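Local structure of glutaredoxin (Grx-1) (Archaeoglobus fulgidus, 3IC4) at residues A[27-32]-A[39-44]; A[60-65]-A[70-75]. The protein probably transfers electrons through thiol-disulfide exchange, as a small glutaredoxin-type oxidoreductase with a thioredoxin-like fold. All blocks are in the same frame, centred on the assembly; numbering follows the deposited sequence.

Contact 1: residues A[27-32]-A[39-44]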
ATOM      1  N   ARG A  27       2.708  -2.470 -11.614  1.00  2.00           N
ATOM      2  CA  ARG A  27       1.545  -2.024 -12.383  1.00  2.00           C
ATOM      3  C   ARG A  27       0.664  -1.052 -11.551  1.00  2.00           C
ATOM      4  O   ARG A  27       0.210  -0.025 -12.007  1.00  2.00           O
ATOM      5  CB  ARG A  27       0.723  -3.220 -12.869  1.00  2.00           C
ATOM      6  CG  ARG A  27       1.288  -3.916 -14.074  1.00  2.00           C
ATOM      7  CD  ARG A  27       0.345  -5.007 -14.587  1.00  2.00           C
ATOM      8  NE  ARG A  27       0.551  -6.237 -13.863  1.00  2.00           N
ATOM      9  CZ  ARG A  27       1.504  -7.133 -14.122  1.00  2.00           C
ATOM     10  NH1 ARG A  27       1.560  -8.234 -13.386  1.00  2.86           N
ATOM     11  NH2 ARG A  27       2.415  -7.000 -15.075  1.00  2.00           N
ATOM     12  N   THR A  28       0.448  -1.429 -10.298  1.00  2.00           N
ATOM     13  CA  THR A  28      -0.354  -0.610  -9.399  1.00  2.00           C
ATOM     14  C   THR A  28       0.322   0.751  -9.140  1.00  2.00           C
ATOM     15  O   THR A  28      -0.337   1.772  -9.154  1.00  2.00           O
ATOM     16  CB  THR A  28      -0.558  -1.336  -8.057  1.00  2.00           C
ATOM     17  OG1 THR A  28      -1.131  -2.612  -8.322  1.00  2.00           O
ATOM     18  CG2 THR A  28      -1.479  -0.554  -7.083  1.00  2.00           C
ATOM     19  N   LEU A  29       1.641   0.756  -8.945  1.00  2.00           N
ATOM     20  CA  LEU A  29       2.385   2.006  -8.793  1.00  2.00           C
ATOM     21  C   LEU A  29       2.203   2.925 -10.016  1.00  2.00           C
ATOM     22  O   LEU A  29       1.986   4.128  -9.893  1.00  2.00           O
ATOM     23  CB  LEU A  29       3.876   1.687  -8.554  1.00  2.00           C
ATOM     24  CG  LEU A  29       4.804   2.925  -8.431  1.00  2.00           C
ATOM     25  CD1 LEU A  29       4.684   3.468  -7.059  1.00  3.66           C
ATOM     26  CD2 LEU A  29       6.254   2.628  -8.751  1.00  6.19           C
ATOM     27  N   GLU A  30       2.322   2.352 -11.210  1.00  2.00           N
ATOM     28  CA  GLU A  30       2.143   3.114 -12.435  1.00  2.00           C
ATOM     29  C   GLU A  30       0.707   3.619 -12.565  1.00  2.00           C
ATOM     30  O   GLU A  30       0.486   4.726 -13.040  1.00  2.00           O
ATOM     31  CB  GLU A  30       2.603   2.298 -13.644  1.00  2.00           C
ATOM     32  CG  GLU A  30       4.143   1.960 -13.584  1.00  2.00           C
ATOM     33  CD  GLU A  30       5.044   3.167 -13.608  1.00  2.00           C
ATOM     34  OE1 GLU A  30       4.699   4.232 -14.215  1.00  2.00           O
ATOM     35  OE2 GLU A  30       6.180   3.096 -13.039  1.00  2.00           O
ATOM     36  N   PHE A  31      -0.265   2.821 -12.121  1.00  2.00           N
ATOM     37  CA  PHE A  31      -1.641   3.301 -12.083  1.00  2.00           C
ATOM     38  C   PHE A  31      -1.775   4.559 -11.253  1.00  2.00           C
ATOM     39  O   PHE A  31      -2.427   5.514 -11.654  1.00  2.00           O
ATOM     40  CB  PHE A  31      -2.598   2.209 -11.558  1.00  2.00           C
ATOM     41  CG  PHE A  31      -4.027   2.702 -11.341  1.00  2.00           C
ATOM     42  CD1 PHE A  31      -4.928   2.737 -12.377  1.00  5.40           C
ATOM     43  CD2 PHE A  31      -4.421   3.187 -10.123  1.00  2.00           C
ATOM     44  CE1 PHE A  31      -6.199   3.289 -12.193  1.00  8.87           C
ATOM     45  CE2 PHE A  31      -5.669   3.715  -9.938  1.00  3.90           C
ATOM     46  CZ  PHE A  31      -6.534   3.783 -10.969  1.00  6.20           C
ATOM     47  N   LEU A  32      -1.232   4.501 -10.038  1.00  2.00           N
ATOM     48  CA  LEU A  32      -1.344   5.603  -9.080  1.00  2.00           C
ATOM     49  C   LEU A  32      -0.630   6.806  -9.609  1.00  2.00           C
ATOM     50  O   LEU A  32      -1.120   7.926  -9.468  1.00  2.00           O
ATOM     51  CB  LEU A  32      -0.798   5.186  -7.704  1.00  2.00           C
ATOM     52  CG  LEU A  32      -1.625   4.125  -6.958  1.00  2.00           C
ATOM     53  CD1 LEU A  32      -0.877   3.706  -5.740  1.00  2.00           C
ATOM     54  CD2 LEU A  32      -3.036   4.595  -6.676  1.00  2.00           C
ATOM     55  N   PHE A  39       0.040  10.099  -3.297  1.00  3.03           N
ATOM     56  CA  PHE A  39       0.067   8.812  -2.665  1.00  2.00           C
ATOM     57  C   PHE A  39       1.479   8.528  -2.149  1.00  2.00           C
ATOM     58  O   PHE A  39       2.470   9.174  -2.521  1.00  2.00           O
ATOM     59  CB  PHE A  39      -0.393   7.707  -3.643  1.00  2.00           C
ATOM     60  CG  PHE A  39       0.650   7.358  -4.688  1.00  2.00           C
ATOM     61  CD1 PHE A  39       1.486   6.267  -4.520  1.00  3.70           C
ATOM     62  CD2 PHE A  39       0.816   8.152  -5.778  1.00  3.33           C
ATOM     63  CE1 PHE A  39       2.461   5.928  -5.488  1.00  3.89           C
ATOM     64  CE2 PHE A  39       1.798   7.851  -6.745  1.00  6.39           C
ATOM     65  CZ  PHE A  39       2.612   6.733  -6.579  1.00  4.62           C
ATOM     66  N   GLU A  40       1.541   7.586  -1.228  1.00  2.00           N
ATOM     67  CA  GLU A  40       2.766   7.105  -0.685  1.00  2.00           C
ATOM     68  C   GLU A  40       2.868   5.596  -0.924  1.00  2.00           C
ATOM     69  O   GLU A  40       1.846   4.901  -0.955  1.00  2.20           O
ATOM     70  CB  GLU A  40       2.850   7.468   0.806  1.00  2.00           C
ATOM     71  CG  GLU A  40       2.669   8.978   1.038  1.00  2.86           C
ATOM     72  CD  GLU A  40       3.784   9.826   0.424  1.00 10.66           C
ATOM     73  OE1 GLU A  40       4.904   9.337   0.254  1.00 10.88           O
ATOM     74  OE2 GLU A  40       3.535  11.007   0.084  1.00 14.89           O
ATOM     75  N   VAL A  41       4.091   5.100  -0.996  1.00  2.00           N
ATOM     76  CA  VAL A  41       4.337   3.632  -1.163  1.00  2.00           C
ATOM     77  C   VAL A  41       5.324   3.146  -0.104  1.00  2.41           C
ATOM     78  O   VAL A  41       6.316   3.840   0.188  1.00  2.11           O
ATOM     79  CB  VAL A  41       4.862   3.207  -2.580  1.00  2.00           C
ATOM     80  CG1 VAL A  41       6.183   3.875  -3.010  1.00  8.26           C
ATOM     81  CG2 VAL A  41       5.058   1.654  -2.646  1.00  2.29           C
ATOM     82  N   ILE A  42       5.011   2.005   0.492  1.00  2.10           N
ATOM     83  CA  ILE A  42       5.935   1.275   1.343  1.00  2.42           C
ATOM     84  C   ILE A  42       6.352  -0.024   0.648  1.00  2.70           C
ATOM     85  O   ILE A  42       5.520  -0.908   0.421  1.00  2.92           O
ATOM     86  CB  ILE A  42       5.346   0.978   2.718  1.00  2.23           C
ATOM     87  CG1 ILE A  42       5.002   2.301   3.446  1.00  3.18           C
ATOM     88  CG2 ILE A  42       6.280   0.117   3.538  1.00  2.00           C
ATOM     89  CD1 ILE A  42       4.295   2.086   4.785  1.00  5.80           C
ATOM     90  N   TRP A  43       7.647  -0.127   0.344  1.00  2.39           N
ATOM     91  CA  TRP A  43       8.218  -1.340  -0.216  1.00  2.00           C
ATOM     92  C   TRP A  43       8.705  -2.221   0.954  1.00  2.17           C
ATOM     93  O   TRP A  43       9.720  -1.923   1.657  1.00  2.00           O
ATOM     94  CB  TRP A  43       9.385  -0.964  -1.088  1.00  2.33           C
ATOM     95  CG  TRP A  43       9.076  -0.158  -2.275  1.00  2.00           C
ATOM     96  CD1 TRP A  43       9.718   0.995  -2.631  1.00  3.80           C
ATOM     97  CD2 TRP A  43       8.143  -0.434  -3.336  1.00  2.89           C
ATOM     98  NE1 TRP A  43       9.242   1.443  -3.827  1.00  8.23           N
ATOM     99  CE2 TRP A  43       8.265   0.604  -4.282  1.00  6.74           C
ATOM    100  CE3 TRP A  43       7.240  -1.456  -3.604  1.00  2.00           C
ATOM    101  CZ2 TRP A  43       7.521   0.624  -5.488  1.00  4.77           C
ATOM    102  CZ3 TRP A  43       6.479  -1.402  -4.791  1.00  2.00           C
ATOM    103  CH2 TRP A  43       6.598  -0.385  -5.678  1.00  5.88           C
ATOM    104  N   ILE A  44       8.011  -3.312   1.128  1.00  2.00           N
ATOM    105  CA  ILE A  44       8.213  -4.165   2.291  1.00  2.00           C
ATOM    106  C   ILE A  44       9.563  -4.848   2.139  1.00  2.00           C
ATOM    107  O   ILE A  44      10.252  -5.130   3.121  1.00  2.16           O
ATOM    108  CB  ILE A  44       7.052  -5.201   2.380  1.00  2.00           C
ATOM    109  CG1 ILE A  44       5.712  -4.458   2.607  1.00  2.00           C
ATOM    110  CG2 ILE A  44       7.356  -6.242   3.413  1.00  2.00           C
ATOM    111  CD1 ILE A  44       4.519  -5.291   2.628  1.00  2.00           C
TER

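Contact 2: residues A[60-65]-A[70-75]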
ATOM      1  N   HIS A  60      -1.840  -7.219   6.767  1.00  2.00           N
ATOM      2  CA  HIS A  60      -2.780  -8.273   7.135  1.00  2.00           C
ATOM      3  C   HIS A  60      -3.959  -7.693   7.854  1.00  2.00           C
ATOM      4  O   HIS A  60      -5.103  -8.095   7.627  1.00  2.00           O
ATOM      5  CB  HIS A  60      -2.101  -9.325   7.945  1.00  2.00           C
ATOM      6  CG  HIS A  60      -3.037 -10.352   8.462  1.00  2.00           C
ATOM      7  ND1 HIS A  60      -3.622 -10.264   9.703  1.00  3.41           N
ATOM      8  CD2 HIS A  60      -3.535 -11.466   7.882  1.00  3.50           C
ATOM      9  CE1 HIS A  60      -4.434 -11.290   9.885  1.00  2.92           C
ATOM     10  NE2 HIS A  60      -4.415 -12.032   8.781  1.00  3.07           N
ATOM     11  N   SER A  61      -3.717  -6.711   8.710  1.00  2.00           N
ATOM     12  CA  SER A  61      -4.804  -6.089   9.446  1.00  2.08           C
ATOM     13  C   SER A  61      -5.735  -5.299   8.535  1.00  2.00           C
ATOM     14  O   SER A  61      -6.894  -5.139   8.867  1.00  3.54           O
ATOM     15  CB  SER A  61      -4.224  -5.206  10.526  1.00  2.00           C
ATOM     16  OG  SER A  61      -3.825  -3.950  10.048  1.00  5.50           O
ATOM     17  N   ILE A  62      -5.247  -4.846   7.376  1.00  2.00           N
ATOM     18  CA  ILE A  62      -6.070  -4.140   6.381  1.00  2.00           C
ATOM     19  C   ILE A  62      -6.815  -5.143   5.431  1.00  2.00           C
ATOM     20  O   ILE A  62      -8.014  -5.088   5.307  1.00  2.00           O
ATOM     21  CB  ILE A  62      -5.249  -3.228   5.542  1.00  2.00           C
ATOM     22  CG1 ILE A  62      -4.618  -2.126   6.424  1.00  2.25           C
ATOM     23  CG2 ILE A  62      -6.115  -2.679   4.452  1.00  2.03           C
ATOM     24  CD1 ILE A  62      -3.397  -1.467   5.819  1.00  6.24           C
ATOM     25  N   SER A  63      -6.116  -6.089   4.812  1.00  2.00           N
ATOM     26  CA  SER A  63      -6.733  -6.944   3.764  1.00  2.00           C
ATOM     27  C   SER A  63      -7.182  -8.342   4.255  1.00  2.00           C
ATOM     28  O   SER A  63      -7.886  -9.022   3.537  1.00  2.00           O
ATOM     29  CB  SER A  63      -5.735  -7.206   2.604  1.00  2.00           C
ATOM     30  OG  SER A  63      -4.652  -8.050   3.036  1.00  2.00           O
ATOM     31  N   GLY A  64      -6.721  -8.771   5.434  1.00  2.00           N
ATOM     32  CA  GLY A  64      -6.970 -10.111   5.908  1.00  2.00           C
ATOM     33  C   GLY A  64      -6.126 -11.142   5.264  1.00  2.00           C
ATOM     34  O   GLY A  64      -6.244 -12.313   5.587  1.00  2.00           O
ATOM     35  N   SER A  65      -5.184 -10.696   4.427  1.00  2.00           N
ATOM     36  CA  SER A  65      -4.282 -11.587   3.703  1.00  2.00           C
ATOM     37  C   SER A  65      -2.802 -11.182   3.938  1.00  2.00           C
ATOM     38  O   SER A  65      -2.499 -10.148   4.580  1.00  2.00           O
ATOM     39  CB  SER A  65      -4.553 -11.561   2.193  1.00  2.00           C
ATOM     40  OG  SER A  65      -3.877 -10.473   1.591  1.00  2.00           O
ATOM     41  N   VAL A  70      -1.506  -3.872  -1.782  1.00  2.00           N
ATOM     42  CA  VAL A  70      -2.699  -3.362  -1.094  1.00  2.00           C
ATOM     43  C   VAL A  70      -2.668  -1.845  -1.181  1.00  2.00           C
ATOM     44  O   VAL A  70      -1.629  -1.206  -0.929  1.00  2.00           O
ATOM     45  CB  VAL A  70      -2.794  -3.817   0.377  1.00  2.00           C
ATOM     46  CG1 VAL A  70      -3.977  -3.096   1.148  1.00  2.00           C
ATOM     47  CG2 VAL A  70      -2.942  -5.322   0.402  1.00  2.00           C
ATOM     48  N   VAL A  71      -3.760  -1.280  -1.619  1.00  2.00           N
ATOM     49  CA  VAL A  71      -3.903   0.184  -1.675  1.00  2.00           C
ATOM     50  C   VAL A  71      -5.058   0.548  -0.737  1.00  2.00           C
ATOM     51  O   VAL A  71      -6.145   0.007  -0.823  1.00  2.00           O
ATOM     52  CB  VAL A  71      -4.146   0.734  -3.091  1.00  2.00           C
ATOM     53  CG1 VAL A  71      -4.280   2.276  -3.066  1.00  2.00           C
ATOM     54  CG2 VAL A  71      -2.985   0.336  -4.018  1.00  2.00           C
ATOM     55  N   VAL A  72      -4.754   1.497   0.130  1.00  2.00           N
ATOM     56  CA  VAL A  72      -5.650   1.918   1.201  1.00  2.00           C
ATOM     57  C   VAL A  72      -5.998   3.372   1.037  1.00  2.00           C
ATOM     58  O   VAL A  72      -5.103   4.228   0.835  1.00  2.00           O
ATOM     59  CB  VAL A  72      -5.039   1.734   2.611  1.00  2.00           C
ATOM     60  CG1 VAL A  72      -6.138   2.081   3.686  1.00  2.86           C
ATOM     61  CG2 VAL A  72      -4.491   0.303   2.742  1.00  6.16           C
ATOM     62  N   LYS A  73      -7.288   3.662   1.103  1.00  2.00           N
ATOM     63  CA  LYS A  73      -7.765   5.079   1.182  1.00  2.00           C
ATOM     64  C   LYS A  73      -8.840   5.144   2.227  1.00  2.00           C
ATOM     65  O   LYS A  73      -9.929   4.578   2.021  1.00  2.00           O
ATOM     66  CB  LYS A  73      -8.341   5.536  -0.155  1.00  2.00           C
ATOM     67  CG  LYS A  73      -8.685   7.021  -0.178  1.00  2.00           C
ATOM     68  CD  LYS A  73      -9.353   7.493  -1.438  1.00  6.98           C
ATOM     69  CE  LYS A  73      -9.891   8.905  -1.237  1.00 13.54           C
ATOM     70  NZ  LYS A  73      -9.887   9.602  -2.552  1.00 18.87           N
ATOM     71  N   GLY A  74      -8.583   5.855   3.334  1.00  2.00           N
ATOM     72  CA  GLY A  74      -9.549   5.941   4.452  1.00  2.75           C
ATOM     73  C   GLY A  74      -9.749   4.542   5.034  1.00  2.00           C
ATOM     74  O   GLY A  74      -8.757   3.851   5.287  1.00  4.64           O
ATOM     75  N   ASP A  75     -11.008   4.117   5.119  1.00  2.00           N
ATOM     76  CA  ASP A  75     -11.360   2.791   5.617  1.00  2.12           C
ATOM     77  C   ASP A  75     -11.541   1.752   4.564  1.00  2.00           C
ATOM     78  O   ASP A  75     -11.870   0.616   4.898  1.00  2.00           O
ATOM     79  CB  ASP A  75     -12.586   2.862   6.507  1.00  2.79           C
ATOM     80  CG  ASP A  75     -12.337   3.698   7.743  1.00  7.47           C
ATOM     81  OD1 ASP A  75     -11.148   3.770   8.218  1.00 11.17           O
ATOM     82  OD2 ASP A  75     -13.331   4.258   8.230  1.00 10.78           O
TER

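Contact 1: residues A[27-32]-A[39-44]
Leu-29 sends its two methyls to different aromatic side chains of segment 39-44. With CG anti to the backbone N (chi1 178°), the branch extends from the helix until Leu-29 CD1 lies 3.7 Å from Phe-39 CE1, in the plane of the phenyl ring and at its edge. Leu-29 CD2 meets the rim of the indole, 4.0 Å from Trp-43 CZ2, while the centre of one indole face rests on CG2 of Val-41, in the same strand. Val-41 CG1 makes a looser approach to Leu-29 CD1, at 4.3 Å. One turn on, Leu-32 turns to the phenyl face: its CB sits 3.7 Å from the Phe-39 ring centroid and 5° off the normal, a CH-pi contact, and its CD1 reaches Phe-39 CD1 at 3.7 Å. Replacing Phe-39 by an alanine would probably open a gap beneath Leu-32 CB and leave Leu-29 CD1 without its closest partner across the contact. The pairing closes the beta-alpha-beta unit of strand 15-18, helix 23-35 and strand 40-43, and Met-16 of strand 15-18 touches both Leu-32 and Trp-43. Across the two segments the chemistry is wholly apolar, so helix and edge strand are joined by dispersion and CH-pi contacts.

Contact 2: residues A[60-65]-A[70-75]
Ile-62 has CG1 beside its backbone N (chi1 -63°) and the CG2 methyl anti to that nitrogen, a setting that turns both arms of the side chain to strand 70-73. Val-72, with CG1 anti to its own N (chi1 -174°), offers the other methyl, CG2, to the helix. The two meet there: Val-72 CG2 lies 3.7 Å from Ile-62 CD1 and 3.8 Å from Ile-62 CG2, so one valine methyl touches the ends of both arms. Ile-62 CG2 also touches Val-70 CG1, at 4.0 Å, and thus bridges two valines that lie two residues apart on one side of the strand. The second methyl of Val-70, CG2, packs against Ser-63 CB at 4.0 Å. Ser-63 OG is engaged on its own side of the contact, 2.9 Å from Ser-65 OG in a hydrogen bond that either could donate. Between these serines Gly-64 leaves the helix with positive phi, while its N still bonds to His-60 O. Ser-65 OG accepts from Ser-67 N, linking the end of helix 49-63 to the loop that leads into the strand. Tyr-17 of strand 15-18 touches both Ile-62 and Val-72, and Leu-79 adjoins Ser-63 and Val-70. The chemistry implies a division of labour: branched aliphatic methyls join helix to sheet, whereas the serine hydroxyls bond to each other and to the following loop, which probably helps to hold the turn at the helix end.

The two contacts illustrate how a thioredoxin-type fold packs helices on a sheet. Contact 1 sets helix 23-35 against an outermost strand, 40-43, and lies towards the surface; contact 2 sets the end of helix 49-63 against an inner strand, 70-73, and is partly buried. Strand 15-18 runs between the two strands, and the helices cover opposite faces of the sheet. The contacts share no segment, but their segments touch through Thr-28 CG2 and Val-71 CG2, 3.5 Å apart, two side chains that carry neither contact. Both interfaces are apolar, but contact 1 relies on aromatic rings and contact 2 on branched aliphatic groups, with serine hydroxyls at the helix end.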